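Local coordinates for protein hexokinase (Schistosoma mansoni, PDB 1BDG) that catalyses the ATP-dependent phosphorylation of glucose and other hexoses to hexose 6-phosphates, the first step of glycolysis, at residues Y118-L123 with D183-N188; L202-L207 with R430-G435; V13-P18 with I299-E304. All blocks are in the same frame, centred on the assembly; numbering follows the deposited sequence.

Contact 1 closes within the small subdomain, its A120 side chain about 11 Å from that of L75, a predicted ATP-site residue. Contact 2 follows along the chain, in the large subdomain, between helix 197-206 and the turn after strand 426-431; the two centres are 28 Å apart and the nearest atoms about 16 Å. Contact 2 lies closest to the chemistry: residue G435 is roughly 12 Å from the bound glucose and 6 Å from the side chain of D74, another predicted ATP-site residue. Contact 3 joins the N-terminal helix to the large subdomain, away from the annotated sites. Its centre is 39 Å from that of contact 2 and 49 Å from that of contact 1.

Contact 1: Y118-L123 with D183-N188; sequences YIAETL and DKRELN
L187 puts its CD1 methyl against two points about one helical turn apart on helix 112-129, and this is the more buried half of the contact. CD1 of L187 sits over both, with A120 O at 4.2 Å and the CD2 methyl of L123 at 4.5 Å. The meeting of the two leucines is methyl to methyl: in each, the touching branch is the one set anti to its own CA (chi2 165° in L187), and both side chains are thereby stretched toward one another across the gap. A120 and L123 are buried, and both also touch L182 of helix 174-183, while L123 reaches V82 and L71 of the strands beneath.

The backbone explains why L187 faces this way. Helix 174-183 ends in a Schellman motif, in which E186, with a positive phi of 47°, is the C-prime residue; its N bonds to D183 O at 2.8 Å, and L187 N returns to L182 O. The chain then runs into strand 189-195, where N188 shares backbone bonding with F137. Topologically, helix 112-129 and helix 174-183 are the two that precede parallel strands 137-143 and 189-195 in the small subdomain, whose strand order 3-2-1-4-5 is that of the ribonuclease H-like, actin-type ATPase fold.

Toward solvent the contact thins out. R185, an exposed residue, contributes its aliphatic stem: its CG lies 4.2 Å from A120 CB, near the point where the two backbones come closest, with the CA atoms of A120 and R185 7.0 Å apart. Beyond CG the chain heads outward, and no salt bridge to the exposed E121 forms, since R185 NE remains 7.7 Å from E121 OE1.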
loop_
_atom_site.group_PDB
_atom_site.type_symbol
_atom_site.label_atom_id
_atom_site.label_comp_id
_atom_site.label_asym_id
_atom_site.label_seq_id
_atom_site.Cartn_x
_atom_site.Cartn_y
_atom_site.Cartn_z
ATOM N N TYR A 118 13.598 18.199 5.606
ATOM C CA TYR A 118 13.915 17.801 4.246
ATOM C C TYR A 118 12.708 18.092 3.334
ATOM O O TYR A 118 12.844 18.731 2.277
ATOM C CB TYR A 118 14.306 16.318 4.185
ATOM C CG TYR A 118 14.696 15.875 2.795
ATOM C CD1 TYR A 118 16.002 16.037 2.322
ATOM C CD2 TYR A 118 13.735 15.383 1.915
ATOM C CE1 TYR A 118 16.329 15.732 1.001
ATOM C CE2 TYR A 118 14.048 15.078 0.613
ATOM C CZ TYR A 118 15.336 15.259 0.161
ATOM O OH TYR A 118 15.596 14.986 -1.147
ATOM N N ILE A 119 11.521 17.671 3.772
ATOM C CA ILE A 119 10.292 17.889 2.995
ATOM C C ILE A 119 10.204 19.345 2.541
ATOM O O ILE A 119 10.102 19.620 1.334
ATOM C CB ILE A 119 9.009 17.506 3.812
ATOM C CG1 ILE A 119 8.986 16.003 4.090
ATOM C CG2 ILE A 119 7.761 17.919 3.071
ATOM C CD1 ILE A 119 8.938 15.191 2.867
ATOM N N ALA A 120 10.276 20.271 3.496
ATOM C CA ALA A 120 10.216 21.692 3.166
ATOM C C ALA A 120 11.401 22.108 2.258
ATOM O O ALA A 120 11.181 22.733 1.217
ATOM C CB ALA A 120 10.185 22.525 4.428
ATOM N N GLU A 121 12.632 21.731 2.634
ATOM C CA GLU A 121 13.848 22.046 1.865
ATOM C C GLU A 121 13.534 21.810 0.380
ATOM O O GLU A 121 13.660 22.711 -0.446
ATOM C CB GLU A 121 14.994 21.110 2.309
ATOM C CG GLU A 121 16.444 21.510 1.907
ATOM C CD GLU A 121 16.884 21.074 0.485
ATOM O OE1 GLU A 121 16.624 21.853 -0.473
ATOM O OE2 GLU A 121 17.527 19.986 0.337
ATOM N N THR A 122 13.026 20.611 0.101
ATOM C CA THR A 122 12.645 20.153 -1.234
ATOM C C THR A 122 11.550 20.982 -1.919
ATOM O O THR A 122 11.772 21.531 -3.005
ATOM C CB THR A 122 12.227 18.681 -1.163
ATOM O OG1 THR A 122 13.347 17.843 -1.487
ATOM C CG2 THR A 122 11.072 18.398 -2.089
ATOM N N LEU A 123 10.364 21.049 -1.315
ATOM C CA LEU A 123 9.249 21.833 -1.872
ATOM C C LEU A 123 9.689 23.244 -2.281
ATOM O O LEU A 123 9.260 23.756 -3.321
ATOM C CB LEU A 123 8.116 21.940 -0.841
ATOM C CG LEU A 123 6.999 22.958 -1.075
ATOM C CD1 LEU A 123 6.205 22.592 -2.320
ATOM C CD2 LEU A 123 6.094 23.012 0.144
ATOM N N ASP A 183 7.310 27.023 7.697
ATOM C CA ASP A 183 7.468 28.393 8.203
ATOM C C ASP A 183 8.972 28.741 8.359
ATOM O O ASP A 183 9.417 29.825 7.971
ATOM C CB ASP A 183 6.728 28.563 9.551
ATOM C CG ASP A 183 5.209 28.446 9.415
ATOM O OD1 ASP A 183 4.674 28.632 8.301
ATOM O OD2 ASP A 183 4.550 28.152 10.431
ATOM N N LYS A 184 9.753 27.793 8.875
ATOM C CA LYS A 184 11.187 27.985 9.065
ATOM C C LYS A 184 11.890 28.105 7.705
ATOM O O LYS A 184 13.115 28.161 7.640
ATOM C CB LYS A 184 11.784 26.822 9.880
ATOM C CG LYS A 184 11.262 26.705 11.323
ATOM N N ARG A 185 11.123 28.072 6.616
ATOM C CA ARG A 185 11.689 28.214 5.268
ATOM C C ARG A 185 10.953 29.344 4.545
ATOM O O ARG A 185 10.924 29.413 3.322
ATOM C CB ARG A 185 11.600 26.892 4.464
ATOM C CG ARG A 185 12.736 25.883 4.732
ATOM C CD ARG A 185 14.047 26.204 3.961
ATOM N NE ARG A 185 14.559 27.555 4.234
ATOM C CZ ARG A 185 15.545 27.859 5.091
ATOM N NH1 ARG A 185 16.173 26.900 5.779
ATOM N NH2 ARG A 185 15.857 29.142 5.307
ATOM N N GLU A 186 10.319 30.209 5.320
ATOM C CA GLU A 186 9.599 31.347 4.774
ATOM C C GLU A 186 8.674 31.063 3.595
ATOM O O GLU A 186 8.560 31.880 2.671
ATOM C CB GLU A 186 10.586 32.449 4.409
ATOM C CG GLU A 186 11.024 33.285 5.615
ATOM C CD GLU A 186 12.516 33.410 5.697
ATOM O OE1 GLU A 186 13.092 34.079 4.802
ATOM O OE2 GLU A 186 13.099 32.829 6.641
ATOM N N LEU A 187 8.020 29.907 3.615
ATOM C CA LEU A 187 7.094 29.559 2.550
ATOM C C LEU A 187 5.672 29.898 3.010
ATOM O O LEU A 187 5.269 29.557 4.118
ATOM C CB LEU A 187 7.248 28.079 2.209
ATOM C CG LEU A 187 8.615 27.720 1.607
ATOM C CD1 LEU A 187 8.841 26.207 1.629
ATOM C CD2 LEU A 187 8.678 28.243 0.196
ATOM N N ASN A 188 4.924 30.614 2.187
ATOM C CA ASN A 188 3.567 30.979 2.557
ATOM C C ASN A 188 2.573 29.828 2.335
ATOM O O ASN A 188 1.748 29.877 1.404
ATOM C CB ASN A 188 3.135 32.239 1.779
#

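Contact 2: L202-L207 with R430-G435; sequences LASCAL and RLSEDG
S204 and G435 are joined by the one hydrogen bond of this buried contact, and the serine side chain can be followed outward to it. Its CB meets two oxygens of the facing turn, lying 3.6 Å from S432 OG and 3.5 Å from G435 O. One bond further, OG donates to G435 O at 2.6 Å. The C=O...OG angle of 153° and the tilt of only 20° from the carbonyl plane show an approach fairly close to head-on. With chi1 at -75°, OG stands anti to its own carbonyl carbon and beside its backbone N, a setting that carries it off helix 197-206 toward the acceptor. The hydroxyl of S432 does not join in: S204 OG and S432 OG are 4.2 Å apart, and the S432 oxygen only rests against the serine CB opposite.

The residue carrying the acceptor closes a type I beta turn, S432 to G435, through the bond from G435 N to S432 O, and the turn leads from edge strand 426-431 into helix 435-444. Nearby, the C205-C212 disulfide ties helix 197-206 to strand 212-218, while A203 and L207 touch helix 435-444. Two helices, each following the last strand of its sheet and packed together between the subdomains, are consistent with the paired connecting helices of the hexokinase and actin-type ATPase fold.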
loop_
_atom_site.group_PDB
_atom_site.type_symbol
_atom_site.label_atom_id
_atom_site.label_comp_id
_atom_site.label_asym_id
_atom_site.label_seq_id
_atom_site.Cartn_x
_atom_site.Cartn_y
_atom_site.Cartn_z
ATOM N N LEU A 202 -9.234 7.461 -3.726
ATOM C CA LEU A 202 -10.694 7.432 -3.872
ATOM C C LEU A 202 -11.157 8.762 -4.477
ATOM O O LEU A 202 -11.977 8.769 -5.381
ATOM C CB LEU A 202 -11.391 7.167 -2.526
ATOM C CG LEU A 202 -12.888 6.775 -2.556
ATOM C CD1 LEU A 202 -13.320 6.167 -1.226
ATOM C CD2 LEU A 202 -13.772 7.956 -2.909
ATOM N N ALA A 203 -10.575 9.876 -4.029
ATOM C CA ALA A 203 -10.918 11.194 -4.567
ATOM C C ALA A 203 -10.550 11.366 -6.061
ATOM O O ALA A 203 -11.385 11.801 -6.853
ATOM C CB ALA A 203 -10.284 12.284 -3.729
ATOM N N SER A 204 -9.323 11.039 -6.458
ATOM C CA SER A 204 -8.943 11.165 -7.870
ATOM C C SER A 204 -9.897 10.350 -8.717
ATOM O O SER A 204 -10.266 10.749 -9.835
ATOM C CB SER A 204 -7.535 10.628 -8.128
ATOM O OG SER A 204 -6.539 11.514 -7.664
ATOM N N CYS A 205 -10.294 9.204 -8.169
ATOM C CA CYS A 205 -11.190 8.284 -8.840
ATOM C C CYS A 205 -12.627 8.783 -8.954
ATOM O O CYS A 205 -13.249 8.616 -10.000
ATOM C CB CYS A 205 -11.150 6.946 -8.124
ATOM S SG CYS A 205 -12.242 5.666 -8.808
ATOM N N ALA A 206 -13.144 9.394 -7.889
ATOM C CA ALA A 206 -14.514 9.912 -7.868
ATOM C C ALA A 206 -14.652 11.077 -8.857
ATOM O O ALA A 206 -15.651 11.175 -9.584
ATOM C CB ALA A 206 -14.880 10.363 -6.458
ATOM N N LEU A 207 -13.632 11.936 -8.884
ATOM C CA LEU A 207 -13.577 13.091 -9.779
ATOM C C LEU A 207 -13.802 12.705 -11.225
ATOM O O LEU A 207 -14.209 13.536 -12.036
ATOM C CB LEU A 207 -12.211 13.766 -9.684
ATOM C CG LEU A 207 -11.912 14.623 -8.461
ATOM C CD1 LEU A 207 -10.455 15.109 -8.466
ATOM C CD2 LEU A 207 -12.889 15.791 -8.489
ATOM N N ARG A 430 -10.618 0.579 -11.683
ATOM C CA ARG A 430 -10.256 1.704 -12.538
ATOM C C ARG A 430 -8.953 2.285 -11.983
ATOM O O ARG A 430 -8.939 2.847 -10.888
ATOM C CB ARG A 430 -11.384 2.743 -12.478
ATOM C CG ARG A 430 -11.308 3.911 -13.466
ATOM C CD ARG A 430 -12.535 4.832 -13.289
ATOM N NE ARG A 430 -12.901 5.570 -14.504
ATOM C CZ ARG A 430 -12.146 6.504 -15.084
ATOM N NH1 ARG A 430 -10.969 6.824 -14.554
ATOM N NH2 ARG A 430 -12.557 7.103 -16.205
ATOM N N LEU A 431 -7.842 2.081 -12.687
ATOM C CA LEU A 431 -6.541 2.592 -12.236
ATOM C C LEU A 431 -6.574 4.102 -12.080
ATOM O O LEU A 431 -7.105 4.804 -12.932
ATOM C CB LEU A 431 -5.427 2.202 -13.218
ATOM C CG LEU A 431 -4.151 3.054 -13.163
ATOM C CD1 LEU A 431 -3.025 2.289 -12.518
ATOM C CD2 LEU A 431 -3.757 3.477 -14.554
ATOM N N SER A 432 -5.997 4.590 -10.988
ATOM C CA SER A 432 -5.942 6.016 -10.683
ATOM C C SER A 432 -4.712 6.684 -11.332
ATOM O O SER A 432 -3.755 7.108 -10.652
ATOM C CB SER A 432 -5.919 6.199 -9.177
ATOM O OG SER A 432 -5.766 7.551 -8.839
ATOM N N GLU A 433 -4.802 6.852 -12.648
ATOM C CA GLU A 433 -3.752 7.420 -13.475
ATOM C C GLU A 433 -2.925 8.585 -12.964
ATOM O O GLU A 433 -1.702 8.495 -12.949
ATOM C CB GLU A 433 -4.328 7.789 -14.828
ATOM C CG GLU A 433 -3.981 6.807 -15.933
ATOM C CD GLU A 433 -4.728 7.122 -17.219
ATOM O OE1 GLU A 433 -4.398 8.157 -17.858
ATOM O OE2 GLU A 433 -5.659 6.343 -17.568
ATOM N N ASP A 434 -3.578 9.672 -12.551
ATOM C CA ASP A 434 -2.885 10.894 -12.099
ATOM C C ASP A 434 -2.495 10.925 -10.618
ATOM O O ASP A 434 -2.277 12.002 -10.042
ATOM C CB ASP A 434 -3.736 12.122 -12.456
ATOM N N GLY A 435 -2.481 9.755 -9.985
ATOM C CA GLY A 435 -2.100 9.665 -8.582
ATOM C C GLY A 435 -2.976 10.402 -7.577
ATOM O O GLY A 435 -4.020 10.978 -7.920
#

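Contact 3: V13-P18 with I299-E304; sequences VEILKP and IVYLVE
The backbone bond from V303 N to I299 O, at 2.8 Å the shortest polar bond here, lies in the helical turn that presents Y301 and L302 to I15; no hydrogen bond passes between the two segments. What crosses is entirely apolar. I15 carries its side of the contact with two branches that go to different partners. Its CG2 methyl comes to the edge of the Y301 ring, near the ring plane, at 3.5 Å from Y301 CE2 and 4.1 Å from Y301 CD2, and this placement excludes a CH-pi contact over the face. The other branch ends in I15 CD1, 4.3 Å from L302 CD2. The torsions account for the fork: CG2 is anti to the backbone N of I15, whereas CG1 is anti to the carbonyl carbon (chi1 -63°). On the tyrosine, chi1 of 169° swings the ring toward I15, and chi2 of 64° turns the CD2-CE2 edge to it.

The backbones themselves stay well separated, the nearest CA atoms being those of I15 and L302 at 9.1 Å; between these two segments the contact is made by side chains. Around them, helix 5-16 also leans on helix 265-272, where I15 and L16 touch F266, and on the long helix 357-389. The latter meets both partners, through Y365 and M369 at L16 and through I362 at L302 of helix 288-304.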
loop_
_atom_site.group_PDB
_atom_site.type_symbol
_atom_site.label_atom_id
_atom_site.label_comp_id
_atom_site.label_asym_id
_atom_site.label_seq_id
_atom_site.Cartn_x
_atom_site.Cartn_y
_atom_site.Cartn_z
ATOM N N VAL A 13 7.526 -28.475 -3.921
ATOM C CA VAL A 13 6.078 -28.415 -3.924
ATOM C C VAL A 13 5.504 -28.639 -2.525
ATOM O O VAL A 13 4.692 -27.857 -2.036
ATOM C CB VAL A 13 5.488 -29.422 -4.907
ATOM C CG1 VAL A 13 3.969 -29.546 -4.695
ATOM C CG2 VAL A 13 5.805 -28.974 -6.332
ATOM N N GLU A 14 6.009 -29.664 -1.854
ATOM C CA GLU A 14 5.563 -30.039 -0.523
ATOM C C GLU A 14 5.842 -28.954 0.528
ATOM O O GLU A 14 5.037 -28.729 1.441
ATOM C CB GLU A 14 6.228 -31.369 -0.148
ATOM C CG GLU A 14 5.416 -32.234 0.793
ATOM C CD GLU A 14 4.016 -32.514 0.272
ATOM O OE1 GLU A 14 3.807 -32.416 -0.971
ATOM O OE2 GLU A 14 3.124 -32.820 1.108
ATOM N N ILE A 15 6.968 -28.270 0.379
ATOM C CA ILE A 15 7.372 -27.215 1.311
ATOM C C ILE A 15 6.519 -25.962 1.087
ATOM O O ILE A 15 6.033 -25.338 2.047
ATOM C CB ILE A 15 8.910 -26.908 1.148
ATOM C CG1 ILE A 15 9.709 -28.163 1.513
ATOM C CG2 ILE A 15 9.343 -25.699 1.993
ATOM C CD1 ILE A 15 11.025 -28.281 0.824
ATOM N N LEU A 16 6.301 -25.625 -0.185
ATOM C CA LEU A 16 5.501 -24.456 -0.548
ATOM C C LEU A 16 3.998 -24.711 -0.574
ATOM O O LEU A 16 3.213 -23.807 -0.841
ATOM C CB LEU A 16 5.968 -23.882 -1.882
ATOM C CG LEU A 16 7.419 -23.417 -1.849
ATOM C CD1 LEU A 16 7.767 -22.825 -3.178
ATOM C CD2 LEU A 16 7.610 -22.400 -0.740
ATOM N N LYS A 17 3.589 -25.920 -0.217
ATOM C CA LYS A 17 2.167 -26.251 -0.206
ATOM C C LYS A 17 1.328 -25.348 0.721
ATOM O O LYS A 17 0.219 -24.965 0.372
ATOM C CB LYS A 17 1.952 -27.743 0.092
ATOM C CG LYS A 17 0.650 -28.286 -0.459
ATOM C CD LYS A 17 0.605 -29.795 -0.507
ATOM C CE LYS A 17 -0.848 -30.214 -0.679
ATOM N NZ LYS A 17 -1.100 -31.676 -0.787
ATOM N N PRO A 18 1.867 -24.945 1.884
ATOM C CA PRO A 18 1.083 -24.081 2.770
ATOM C C PRO A 18 0.705 -22.746 2.158
ATOM O O PRO A 18 -0.038 -21.997 2.779
ATOM C CB PRO A 18 2.006 -23.894 3.966
ATOM C CG PRO A 18 2.669 -25.197 4.043
ATOM C CD PRO A 18 3.060 -25.422 2.593
ATOM N N ILE A 299 14.125 -19.272 -0.546
ATOM C CA ILE A 299 15.406 -19.649 -1.145
ATOM C C ILE A 299 16.415 -19.990 -0.063
ATOM O O ILE A 299 16.788 -21.156 0.075
ATOM C CB ILE A 299 15.963 -18.545 -2.076
ATOM C CG1 ILE A 299 15.079 -18.432 -3.321
ATOM C CG2 ILE A 299 17.386 -18.884 -2.519
ATOM C CD1 ILE A 299 15.493 -17.316 -4.254
ATOM N N VAL A 300 16.849 -18.997 0.707
ATOM C CA VAL A 300 17.799 -19.246 1.799
ATOM C C VAL A 300 17.460 -20.554 2.579
ATOM O O VAL A 300 18.362 -21.336 2.916
ATOM C CB VAL A 300 17.879 -18.020 2.741
ATOM C CG1 VAL A 300 18.568 -18.374 4.044
ATOM C CG2 VAL A 300 18.626 -16.896 2.046
ATOM N N TYR A 301 16.171 -20.821 2.796
ATOM C CA TYR A 301 15.750 -22.041 3.475
ATOM C C TYR A 301 16.074 -23.252 2.600
ATOM O O TYR A 301 16.639 -24.245 3.069
ATOM C CB TYR A 301 14.244 -22.030 3.743
ATOM C CG TYR A 301 13.723 -23.374 4.193
ATOM C CD1 TYR A 301 14.150 -23.945 5.392
ATOM C CD2 TYR A 301 12.824 -24.104 3.402
ATOM C CE1 TYR A 301 13.699 -25.206 5.797
ATOM C CE2 TYR A 301 12.368 -25.373 3.799
ATOM C CZ TYR A 301 12.814 -25.910 4.999
ATOM O OH TYR A 301 12.375 -27.143 5.405
ATOM N N LEU A 302 15.671 -23.175 1.332
ATOM C CA LEU A 302 15.895 -24.239 0.357
ATOM C C LEU A 302 17.375 -24.536 0.192
ATOM O O LEU A 302 17.747 -25.665 -0.114
ATOM C CB LEU A 302 15.330 -23.832 -1.005
ATOM C CG LEU A 302 13.828 -23.932 -1.227
ATOM C CD1 LEU A 302 13.427 -23.180 -2.503
ATOM C CD2 LEU A 302 13.429 -25.408 -1.271
ATOM N N VAL A 303 18.210 -23.514 0.354
ATOM C CA VAL A 303 19.646 -23.682 0.216
ATOM C C VAL A 303 20.258 -24.430 1.389
ATOM O O VAL A 303 21.197 -25.209 1.198
ATOM C CB VAL A 303 20.371 -22.322 -0.027
ATOM C CG1 VAL A 303 21.801 -22.366 0.482
ATOM C CG2 VAL A 303 20.380 -21.996 -1.518
ATOM N N GLU A 304 19.732 -24.246 2.598
ATOM C CA GLU A 304 20.313 -24.978 3.719
ATOM C C GLU A 304 19.837 -26.409 3.783
ATOM O O GLU A 304 20.371 -27.215 4.542
ATOM C CB GLU A 304 20.108 -24.270 5.055
ATOM C CG GLU A 304 18.701 -24.008 5.445
ATOM C CD GLU A 304 18.601 -23.813 6.921
ATOM O OE1 GLU A 304 18.876 -22.685 7.403
ATOM O OE2 GLU A 304 18.280 -24.818 7.597
#